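Local coordinates for protein phospholethanolamine N-methyltransferase 2 (Haemonchus contortus, PDB 4KRI) that probably catalyses the S-adenosylmethionine-dependent methylation of phosphomonomethylethanolamine on the pathway to phosphocholine in a parasitic nematode, at residues 67-70 with 71-74; 297-300 with 301-304; 16-19 with 20-23; 144-148 with 149-153. All coordinates share one frame; numbering follows the deposited sequence.

Overall arrangement
From the N terminus, interaction 3 (16-23) comes first, turning the end of helix 5-18 toward strand 25-29. Interaction 1 (67-74) folds the end of strand 64-70 into the loop before helix 80-93, and interaction 4 (144-153) spans helix 145-151 and its exit. All three lie in the N-terminal half; interaction 1 comes within about 7 Å of both others, nearest atoms measured. Interaction 2 (297-304) stands apart in the ligand-binding half, its centre about 35 Å from that of interaction 1, across the chain's centre. Each contact closes a local turn; they follow in series and neither nest nor cross. Interaction 1 lies at the end of, interaction 2 just after, a strand between parallel neighbours.

Interaction 1. Residues 67-70 with 71-74; sequences LIVN and QALD
Val69 and Ala72 make the main apolar touch where strand 64-70 gives way to the loop leading to helix 80-93: Val69 CG1 meets Ala72 CB at 3.8 Å. The same methyl comes within 4.3 Å of Leu73 CG, so one branch of the valine receives both residues as the chain curls back. Val69 CG1 is anti to the backbone N (chi1 -180°), which places it beside its own carbonyl carbon, on the side of the oncoming turn. A beta-branched residue suits the strand, and alanine's small side chain lets the loop fold close against it. Phe86 of helix 80-93 and Leu102 of strand 98-105 pack on both Val69 and Leu73, making this side part of the buried interior.

The polar side chains do something different. Asn70 and Gln71 touch where Asn70 OD1 lies 3.8 Å from Gln71 CG, and their amide planes are only 23° apart, yet the two amides are not bonded to each other. Asn70 OD1 takes a hydrogen bond from Arg103 NH1, and Gln71 OE1 takes one from the backbone N of Asp105. Gln71 has a positive phi of 55°, the kink that ends the extended run.

Further along, Gln104 bonds to both Leu73 N and Asp74 OD1. The turn is therefore fixed by two chemistries: methyl packing inward, and amide or carboxylate oxygens tied to strand 98-105, which holds the polar ends of the turn.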
loop_
_atom_site.group_PDB
_atom_site.type_symbol
_atom_site.label_atom_id
_atom_site.label_comp_id
_atom_site.label_asym_id
_atom_site.label_seq_id
_atom_site.Cartn_x
_atom_site.Cartn_y
_atom_site.Cartn_z
ATOM N N LEU A 67 -10.864 -13.748 15.070
ATOM C CA LEU A 67 -10.201 -13.478 16.323
ATOM C C LEU A 67 -9.777 -12.022 16.275
ATOM O O LEU A 67 -9.034 -11.614 15.374
ATOM C CB LEU A 67 -8.960 -14.361 16.432
ATOM C CG LEU A 67 -8.075 -14.104 17.652
ATOM C CD1 LEU A 67 -8.838 -14.331 18.957
ATOM C CD2 LEU A 67 -6.859 -15.000 17.575
ATOM N N ILE A 68 -10.260 -11.235 17.231
ATOM C CA ILE A 68 -9.919 -9.820 17.303
ATOM C C ILE A 68 -8.991 -9.620 18.484
ATOM O O ILE A 68 -9.345 -9.950 19.610
ATOM C CB ILE A 68 -11.186 -8.973 17.505
ATOM C CG1 ILE A 68 -12.183 -9.269 16.375
ATOM C CG2 ILE A 68 -10.843 -7.495 17.531
ATOM C CD1 ILE A 68 -13.557 -8.705 16.619
ATOM N N VAL A 69 -7.796 -9.095 18.225
ATOM C CA VAL A 69 -6.797 -8.943 19.271
ATOM C C VAL A 69 -6.501 -7.463 19.393
ATOM O O VAL A 69 -6.003 -6.842 18.455
ATOM C CB VAL A 69 -5.506 -9.714 18.935
ATOM C CG1 VAL A 69 -4.461 -9.550 20.043
ATOM C CG2 VAL A 69 -5.818 -11.185 18.745
ATOM N N ASN A 70 -6.809 -6.893 20.550
ATOM C CA ASN A 70 -6.785 -5.446 20.687
ATOM C C ASN A 70 -5.882 -4.972 21.832
ATOM O O ASN A 70 -6.195 -5.179 23.002
ATOM C CB ASN A 70 -8.215 -4.933 20.906
ATOM C CG ASN A 70 -8.303 -3.424 20.866
ATOM O OD1 ASN A 70 -7.535 -2.769 20.157
ATOM N ND2 ASN A 70 -9.235 -2.863 21.617
ATOM N N GLN A 71 -4.748 -4.368 21.471
ATOM C CA GLN A 71 -3.792 -3.825 22.448
ATOM C C GLN A 71 -3.330 -4.866 23.462
ATOM O O GLN A 71 -3.239 -4.585 24.656
ATOM C CB GLN A 71 -4.379 -2.609 23.168
ATOM C CG GLN A 71 -4.667 -1.431 22.240
ATOM C CD GLN A 71 -3.426 -0.587 21.883
ATOM O OE1 GLN A 71 -2.372 -1.105 21.459
ATOM N NE2 GLN A 71 -3.563 0.734 22.042
ATOM N N ALA A 72 -3.016 -6.059 22.972
ATOM C CA ALA A 72 -2.706 -7.181 23.853
ATOM C C ALA A 72 -1.260 -7.652 23.734
ATOM O O ALA A 72 -0.834 -8.546 24.471
ATOM C CB ALA A 72 -3.660 -8.339 23.567
ATOM N N LEU A 73 -0.505 -7.052 22.817
ATOM C CA LEU A 73 0.799 -7.598 22.453
ATOM C C LEU A 73 2.001 -6.729 22.822
ATOM O O LEU A 73 3.037 -6.827 22.169
ATOM C CB LEU A 73 0.851 -7.893 20.952
ATOM C CG LEU A 73 -0.181 -8.881 20.416
ATOM C CD1 LEU A 73 0.206 -9.332 19.015
ATOM C CD2 LEU A 73 -0.314 -10.068 21.349
ATOM N N ASP A 74 1.870 -5.889 23.847
ATOM C CA ASP A 74 2.986 -5.029 24.268
ATOM C C ASP A 74 4.262 -5.828 24.534
ATOM O O ASP A 74 5.354 -5.426 24.146
ATOM C CB ASP A 74 2.624 -4.251 25.536
ATOM C CG ASP A 74 1.452 -3.315 25.340
ATOM O OD1 ASP A 74 1.013 -3.144 24.183
ATOM O OD2 ASP A 74 0.979 -2.745 26.349
#

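Interaction 2. Residues 297-300 with 301-304; sequences DCIQ and HIKD. With SAH (S-adenosyl-L-homocysteine), chain D.
Cys298 and His301 are joined by a backbone hydrogen bond, His301 N to Cys298 O at 2.9 Å with an N-H...O angle of 164°. A similar bond follows one residue on, from Ile302 N to Ile299 O at 2.9 Å. These i to i+3 links are the mark of a 3-10 turn. Gln300 adds a side-chain clasp: its NE2 gives a nearly straight bond of 2.8 Å to Asp297 O, which lies in the plane of the amide. That bent glutamine needs both ends, since OE1 accepts from Tyr327 N, and the two bonds fix which way the amide is rotated. It also belongs to the phosphomonomethylethanolamine pocket.

The imidazole of His301 lies alongside the Gln300 amide, their planes 55° apart, and its NE2 is hydrogen-bonded to the hydroxyl of Tyr185, another residue of that pocket.

Outward from these bonds comes S-adenosylhomocysteine. Cys298 SG sits 3.4 Å from the ribose O4', while His301 CB approaches adenine C8 at 3.5 Å, close to the plane of the base. Ile302 arrives differently: its CD1 lies above that plane, 3.6 Å from N6, an apolar cover for a flat base. Cys298 SG, 4.2 Å from the same methyl, lies on the same side of the base.

The turn follows strand 290-296 and leads into helix 305-315, where Asp304 caps Lys307 N. Ile299 packs between that helix and strand 320-329, while helix 176-184 meets His301.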
loop_
_atom_site.group_PDB
_atom_site.type_symbol
_atom_site.label_atom_id
_atom_site.label_comp_id
_atom_site.label_asym_id
_atom_site.label_seq_id
_atom_site.Cartn_x
_atom_site.Cartn_y
_atom_site.Cartn_z
ATOM N N ASP A 297 3.009 6.680 -11.767
ATOM C CA ASP A 297 4.103 5.795 -12.142
ATOM C C ASP A 297 4.134 4.518 -11.307
ATOM O O ASP A 297 5.193 4.044 -10.887
ATOM C CB ASP A 297 5.425 6.577 -12.122
ATOM C CG ASP A 297 5.383 7.770 -13.061
ATOM O OD1 ASP A 297 4.740 7.657 -14.134
ATOM O OD2 ASP A 297 5.944 8.828 -12.729
ATOM N N CYS A 298 2.941 3.955 -11.120
ATOM C CA CYS A 298 2.741 2.728 -10.364
ATOM C C CYS A 298 2.270 1.579 -11.252
ATOM O O CYS A 298 2.740 0.447 -11.110
ATOM C CB CYS A 298 1.696 2.976 -9.264
ATOM S SG CYS A 298 0.843 1.498 -8.621
ATOM N N ILE A 299 1.347 1.850 -12.168
ATOM C CA ILE A 299 0.588 0.729 -12.721
ATOM C C ILE A 299 1.326 -0.134 -13.734
ATOM O O ILE A 299 0.816 -1.175 -14.117
ATOM C CB ILE A 299 -0.839 1.106 -13.216
ATOM C CG1 ILE A 299 -0.794 1.852 -14.544
ATOM C CG2 ILE A 299 -1.588 1.903 -12.143
ATOM C CD1 ILE A 299 -2.153 1.859 -15.269
ATOM N N GLN A 300 2.535 0.256 -14.129
ATOM C CA GLN A 300 3.367 -0.664 -14.909
ATOM C C GLN A 300 3.719 -1.918 -14.094
ATOM O O GLN A 300 4.148 -2.927 -14.653
ATOM C CB GLN A 300 4.634 0.023 -15.450
ATOM C CG GLN A 300 5.679 0.383 -14.398
ATOM C CD GLN A 300 5.376 1.685 -13.694
ATOM O OE1 GLN A 300 4.683 2.552 -14.237
ATOM N NE2 GLN A 300 5.891 1.832 -12.482
ATOM N N HIS A 301 3.533 -1.848 -12.775
ATOM C CA HIS A 301 3.724 -3.004 -11.892
ATOM C C HIS A 301 2.544 -3.978 -11.924
ATOM O O HIS A 301 2.673 -5.125 -11.484
ATOM C CB HIS A 301 3.913 -2.546 -10.429
ATOM C CG HIS A 301 5.225 -1.885 -10.158
ATOM N ND1 HIS A 301 6.424 -2.568 -10.190
ATOM C CD2 HIS A 301 5.529 -0.612 -9.794
ATOM C CE1 HIS A 301 7.410 -1.743 -9.881
ATOM N NE2 HIS A 301 6.895 -0.552 -9.639
ATOM N N ILE A 302 1.402 -3.527 -12.443
ATOM C CA ILE A 302 0.145 -4.259 -12.283
ATOM C C ILE A 302 -0.302 -4.937 -13.566
ATOM O O ILE A 302 -0.532 -4.270 -14.577
ATOM C CB ILE A 302 -0.958 -3.316 -11.780
ATOM C CG1 ILE A 302 -0.587 -2.799 -10.392
ATOM C CG2 ILE A 302 -2.307 -4.028 -11.728
ATOM C CD1 ILE A 302 -1.539 -1.725 -9.854
ATOM N N LYS A 303 -0.416 -6.264 -13.525
ATOM C CA LYS A 303 -0.757 -7.036 -14.718
ATOM C C LYS A 303 -2.207 -6.828 -15.135
ATOM O O LYS A 303 -2.482 -6.503 -16.300
ATOM C CB LYS A 303 -0.482 -8.523 -14.487
ATOM C CG LYS A 303 -0.791 -9.417 -15.693
ATOM C CD LYS A 303 -0.368 -10.849 -15.433
ATOM C CE LYS A 303 -0.617 -11.701 -16.668
ATOM N NZ LYS A 303 -0.184 -13.107 -16.500
ATOM N N ASP A 304 -3.132 -7.014 -14.197
ATOM C CA ASP A 304 -4.555 -6.986 -14.542
ATOM C C ASP A 304 -5.113 -5.570 -14.594
ATOM O O ASP A 304 -5.821 -5.143 -13.684
ATOM C CB ASP A 304 -5.382 -7.831 -13.560
ATOM C CG ASP A 304 -6.713 -8.274 -14.142
ATOM O OD1 ASP A 304 -7.217 -7.632 -15.094
ATOM O OD2 ASP A 304 -7.263 -9.283 -13.650
HETATM N N SAH D . 3.476 7.501 -6.536
HETATM C CA SAH D . 4.770 7.591 -5.812
HETATM C CB SAH D . 5.487 6.184 -5.819
HETATM C CG SAH D . 5.988 5.653 -7.158
HETATM S SD SAH D . 6.744 4.003 -7.013
HETATM C C SAH D . 5.601 8.703 -6.319
HETATM O O SAH D . 5.160 9.464 -7.168
HETATM O OXT SAH D . 6.628 8.992 -5.726
HETATM C "C5'" SAH D . 5.467 2.779 -7.360
HETATM C "C4'" SAH D . 4.781 2.273 -6.220
HETATM O "O4'" SAH D . 3.652 1.481 -6.675
HETATM C "C3'" SAH D . 5.641 1.330 -5.468
HETATM O "O3'" SAH D . 5.801 1.820 -4.155
HETATM C "C2'" SAH D . 4.920 0.057 -5.456
HETATM O "O2'" SAH D . 5.051 -0.635 -4.235
HETATM C "C1'" SAH D . 3.512 0.478 -5.721
HETATM N N9 SAH D . 2.639 -0.650 -6.200
HETATM C C8 SAH D . 2.868 -1.468 -7.252
HETATM N N7 SAH D . 1.818 -2.286 -7.381
HETATM C C5 SAH D . 0.912 -1.980 -6.429
HETATM C C6 SAH D . -0.346 -2.501 -6.099
HETATM N N6 SAH D . -0.898 -3.549 -6.802
HETATM N N1 SAH D . -1.005 -1.947 -5.058
HETATM C C2 SAH D . -0.486 -0.931 -4.360
HETATM N N3 SAH D . 0.716 -0.404 -4.657
HETATM C C4 SAH D . 1.437 -0.917 -5.672
#

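Interaction 3. Residues 16-19 with 20-23; sequences HVIK and GAEP
Ile18 to Ala21 form a type II' beta turn that ends helix 5-18 and sends the chain toward strand 25-29. Its closing bond runs from Ala21 N to Ile18 O at 3.1 Å, with an N-H...O angle of 158°. Lys19 stands at the second position of the turn with positive phi, a backbone shape glycine adopts more readily than other residues. Gly20 fills the third position, and Ala21 brings just a methyl, whose CB rests 3.3 Å from Ile18 O.

Lys19 gains a contact here. Bent at chi2 and chi4, its chain curls back along the helix, and NZ donates to His16 O at 2.6 Å. Near the C terminus of a helix the carbonyls gather partial negative charge, so an ammonium group would be welcome there; Glu284 OE1 adds a long, weak ion pair. The Lys19 carbonyl in turn is bonded to His15 ND1.

On the apolar side Ile18 reaches over the turn. CG1 takes the position between backbone N and carbonyl carbon (chi1 69°), which carries CD1 to within 3.5 Å of Ala21 O and 3.7 Å of Pro23 CD. The isoleucine and the proline ring cross at about a right angle. Pro23 itself is buried, packing on Leu14 and Phe43, and Ile18 also touches Val99 of strand 98-105.

The arrangement is thus a type II' turn at a helix C terminus: Lys19 ends the helix and with Gly20 forms the middle of the turn, after which Ala21 to Pro23 run extended toward strand 25-29.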
loop_
_atom_site.group_PDB
_atom_site.type_symbol
_atom_site.label_atom_id
_atom_site.label_comp_id
_atom_site.label_asym_id
_atom_site.label_seq_id
_atom_site.Cartn_x
_atom_site.Cartn_y
_atom_site.Cartn_z
ATOM N N HIS A 16 -14.307 -6.215 5.605
ATOM C CA HIS A 16 -13.620 -6.145 4.311
ATOM C C HIS A 16 -13.408 -7.541 3.740
ATOM O O HIS A 16 -13.428 -7.738 2.514
ATOM C CB HIS A 16 -12.269 -5.452 4.433
ATOM C CG HIS A 16 -12.367 -3.998 4.753
ATOM N ND1 HIS A 16 -11.343 -3.296 5.353
ATOM C CD2 HIS A 16 -13.373 -3.110 4.562
ATOM C CE1 HIS A 16 -11.715 -2.039 5.515
ATOM N NE2 HIS A 16 -12.939 -1.897 5.041
ATOM N N VAL A 17 -13.171 -8.499 4.635
ATOM C CA VAL A 17 -12.915 -9.877 4.245
ATOM C C VAL A 17 -14.192 -10.702 4.191
ATOM O O VAL A 17 -14.431 -11.410 3.209
ATOM C CB VAL A 17 -11.933 -10.564 5.206
ATOM C CG1 VAL A 17 -11.609 -11.966 4.714
ATOM C CG2 VAL A 17 -10.677 -9.750 5.330
ATOM N N ILE A 18 -15.021 -10.621 5.228
ATOM C CA ILE A 18 -16.199 -11.492 5.290
ATOM C C ILE A 18 -17.463 -10.881 4.673
ATOM O O ILE A 18 -18.494 -11.552 4.569
ATOM C CB ILE A 18 -16.478 -12.029 6.716
ATOM C CG1 ILE A 18 -16.948 -10.904 7.636
ATOM C CG2 ILE A 18 -15.231 -12.696 7.280
ATOM C CD1 ILE A 18 -17.428 -11.390 9.013
ATOM N N LYS A 19 -17.370 -9.622 4.256
ATOM C CA LYS A 19 -18.449 -8.983 3.500
ATOM C C LYS A 19 -19.759 -8.899 4.292
ATOM O O LYS A 19 -19.796 -8.316 5.372
ATOM C CB LYS A 19 -18.664 -9.701 2.161
ATOM C CG LYS A 19 -17.403 -9.797 1.311
ATOM C CD LYS A 19 -17.148 -8.509 0.557
ATOM C CE LYS A 19 -15.957 -8.639 -0.387
ATOM N NZ LYS A 19 -14.660 -8.426 0.315
ATOM N N GLY A 20 -20.831 -9.471 3.751
ATOM C CA GLY A 20 -22.130 -9.376 4.405
ATOM C C GLY A 20 -22.370 -10.428 5.474
ATOM O O GLY A 20 -23.413 -10.414 6.128
ATOM N N ALA A 21 -21.414 -11.342 5.649
ATOM C CA ALA A 21 -21.548 -12.420 6.634
ATOM C C ALA A 21 -21.488 -11.895 8.051
ATOM O O ALA A 21 -20.791 -10.916 8.328
ATOM C CB ALA A 21 -20.456 -13.468 6.438
ATOM N N GLU A 22 -22.210 -12.550 8.952
ATOM C CA GLU A 22 -21.939 -12.344 10.361
ATOM C C GLU A 22 -21.186 -13.573 10.840
ATOM O O GLU A 22 -21.608 -14.702 10.581
ATOM C CB GLU A 22 -23.225 -12.118 11.149
ATOM C CG GLU A 22 -23.885 -10.770 10.856
ATOM C CD GLU A 22 -22.998 -9.588 11.208
ATOM O OE1 GLU A 22 -22.332 -9.613 12.266
ATOM O OE2 GLU A 22 -22.973 -8.613 10.432
ATOM N N PRO A 23 -20.066 -13.354 11.537
ATOM C CA PRO A 23 -19.245 -14.490 11.962
ATOM C C PRO A 23 -19.963 -15.321 13.026
ATOM O O PRO A 23 -20.567 -14.762 13.956
ATOM C CB PRO A 23 -17.988 -13.823 12.532
ATOM C CG PRO A 23 -18.460 -12.450 12.984
ATOM C CD PRO A 23 -19.539 -12.058 12.011
#

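Interaction 4. Residues 144-148 with 149-153; sequences VLDSV and YVHQN
With its CG beside the backbone N and anti to the carbonyl carbon (chi1 -60°), Tyr149 lays its ring back along the short helix 145-151, where CE2 meets Leu145 CB at 3.9 Å. Val148, its CG1 anti to the backbone N (chi1 174°), runs side by side with the tyrosine, CG1 reaching Tyr149 CD1. Both Leu145 and Tyr149 touch Thr274 of strand 273-277, so this flank of the helix rests on the other half of the protein.

The helix is held by i to i+4 bonds: Tyr149 N to Leu145 O at 3.0 Å, then Val150 N to Asp146 O at 2.9 Å. At the exit the pattern changes. Ser147 O accepts two donors from opposite faces of its plane: His151 N at 3.1 Å, still in the helical pattern, and Asn153 N at 3.0 Å, which the positive phi of Gln152 turns back toward it. Serine and asparagine suit this closing: Ser147 OG is bonded to Asp156, while Asn153 OD1 accepts from Leu155 N and its ND2 reaches Asp105.

On the exposed flank a Val150 methyl, CG1, sits over the centre of the His151 ring, whose NE2 is hydrogen-bonded to the carbonyl of Ala1. One water donates to Asp146 OD2 at 2.7 Å and bonds weakly to His151 NE2 at 3.3 Å.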
loop_
_atom_site.group_PDB
_atom_site.type_symbol
_atom_site.label_atom_id
_atom_site.label_comp_id
_atom_site.label_asym_id
_atom_site.label_seq_id
_atom_site.Cartn_x
_atom_site.Cartn_y
_atom_site.Cartn_z
ATOM N N VAL A 144 -5.385 3.122 12.713
ATOM C CA VAL A 144 -6.543 3.447 13.529
ATOM C C VAL A 144 -6.839 4.933 13.358
ATOM O O VAL A 144 -6.020 5.782 13.721
ATOM C CB VAL A 144 -6.282 3.169 15.025
ATOM C CG1 VAL A 144 -7.520 3.532 15.859
ATOM C CG2 VAL A 144 -5.926 1.715 15.214
ATOM N N LEU A 145 -7.989 5.260 12.781
ATOM C CA LEU A 145 -8.244 6.648 12.383
ATOM C C LEU A 145 -8.522 7.551 13.586
ATOM O O LEU A 145 -8.167 8.738 13.579
ATOM C CB LEU A 145 -9.373 6.719 11.340
ATOM C CG LEU A 145 -8.974 6.080 10.009
ATOM C CD1 LEU A 145 -10.163 5.998 9.066
ATOM C CD2 LEU A 145 -7.844 6.862 9.366
ATOM N N ASP A 146 -9.131 6.991 14.624
ATOM C CA ASP A 146 -9.368 7.747 15.838
ATOM C C ASP A 146 -8.044 8.292 16.339
ATOM O O ASP A 146 -7.964 9.416 16.836
ATOM C CB ASP A 146 -9.986 6.833 16.892
ATOM C CG ASP A 146 -10.464 7.580 18.092
ATOM O OD1 ASP A 146 -11.571 8.167 18.021
ATOM O OD2 ASP A 146 -9.739 7.575 19.117
ATOM N N SER A 147 -6.997 7.495 16.206
ATOM C CA SER A 147 -5.709 7.896 16.766
ATOM C C SER A 147 -5.085 9.024 15.952
ATOM O O SER A 147 -4.419 9.893 16.506
ATOM C CB SER A 147 -4.770 6.689 16.840
ATOM O OG SER A 147 -5.300 5.745 17.753
ATOM N N VAL A 148 -5.318 9.020 14.640
ATOM C CA VAL A 148 -4.841 10.122 13.814
ATOM C C VAL A 148 -5.539 11.422 14.188
ATOM O O VAL A 148 -4.895 12.467 14.393
ATOM C CB VAL A 148 -5.095 9.842 12.313
ATOM C CG1 VAL A 148 -4.722 11.078 11.489
ATOM C CG2 VAL A 148 -4.278 8.625 11.846
ATOM N N TYR A 149 -6.861 11.366 14.293
ATOM C CA TYR A 149 -7.649 12.589 14.411
ATOM C C TYR A 149 -7.729 13.171 15.818
ATOM O O TYR A 149 -7.960 14.362 15.960
ATOM C CB TYR A 149 -9.062 12.367 13.860
ATOM C CG TYR A 149 -9.038 11.968 12.399
ATOM C CD1 TYR A 149 -8.301 12.689 11.475
ATOM C CD2 TYR A 149 -9.759 10.873 11.954
ATOM C CE1 TYR A 149 -8.282 12.322 10.136
ATOM C CE2 TYR A 149 -9.742 10.497 10.625
ATOM C CZ TYR A 149 -9.010 11.227 9.718
ATOM O OH TYR A 149 -9.001 10.850 8.378
ATOM N N VAL A 150 -7.552 12.326 16.837
ATOM C CA VAL A 150 -7.684 12.756 18.235
ATOM C C VAL A 150 -6.325 12.872 18.929
ATOM O O VAL A 150 -6.124 13.722 19.812
ATOM C CB VAL A 150 -8.602 11.787 19.022
ATOM C CG1 VAL A 150 -8.678 12.172 20.512
ATOM C CG2 VAL A 150 -9.991 11.776 18.411
ATOM N N HIS A 151 -5.392 12.021 18.530
ATOM C CA HIS A 151 -4.106 11.945 19.231
ATOM C C HIS A 151 -2.870 12.247 18.385
ATOM O O HIS A 151 -1.739 12.058 18.854
ATOM C CB HIS A 151 -3.949 10.561 19.869
ATOM C CG HIS A 151 -5.014 10.235 20.864
ATOM N ND1 HIS A 151 -5.181 10.949 22.033
ATOM C CD2 HIS A 151 -5.960 9.266 20.875
ATOM C CE1 HIS A 151 -6.193 10.442 22.713
ATOM N NE2 HIS A 151 -6.680 9.418 22.036
ATOM N N GLN A 152 -3.067 12.733 17.161
ATOM C CA GLN A 152 -1.960 12.963 16.235
ATOM C C GLN A 152 -0.992 11.778 16.169
ATOM O O GLN A 152 0.231 11.943 16.207
ATOM C CB GLN A 152 -1.229 14.265 16.580
ATOM C CG GLN A 152 -1.964 15.525 16.099
ATOM C CD GLN A 152 -1.090 16.752 16.143
ATOM O OE1 GLN A 152 -0.331 16.947 17.087
ATOM N NE2 GLN A 152 -1.195 17.593 15.130
ATOM N N ASN A 153 -1.566 10.581 16.099
ATOM C CA ASN A 153 -0.797 9.343 16.089
ATOM C C ASN A 153 -1.119 8.546 14.834
ATOM O O ASN A 153 -2.233 8.047 14.689
ATOM C CB ASN A 153 -1.169 8.515 17.325
ATOM C CG ASN A 153 -0.444 7.183 17.379
ATOM O OD1 ASN A 153 0.469 6.923 16.590
ATOM N ND2 ASN A 153 -0.834 6.339 18.340
HETATM O O HOH W 1 -2.823 5.715 13.584
HETATM O O HOH W 2 -9.895 8.700 21.540
#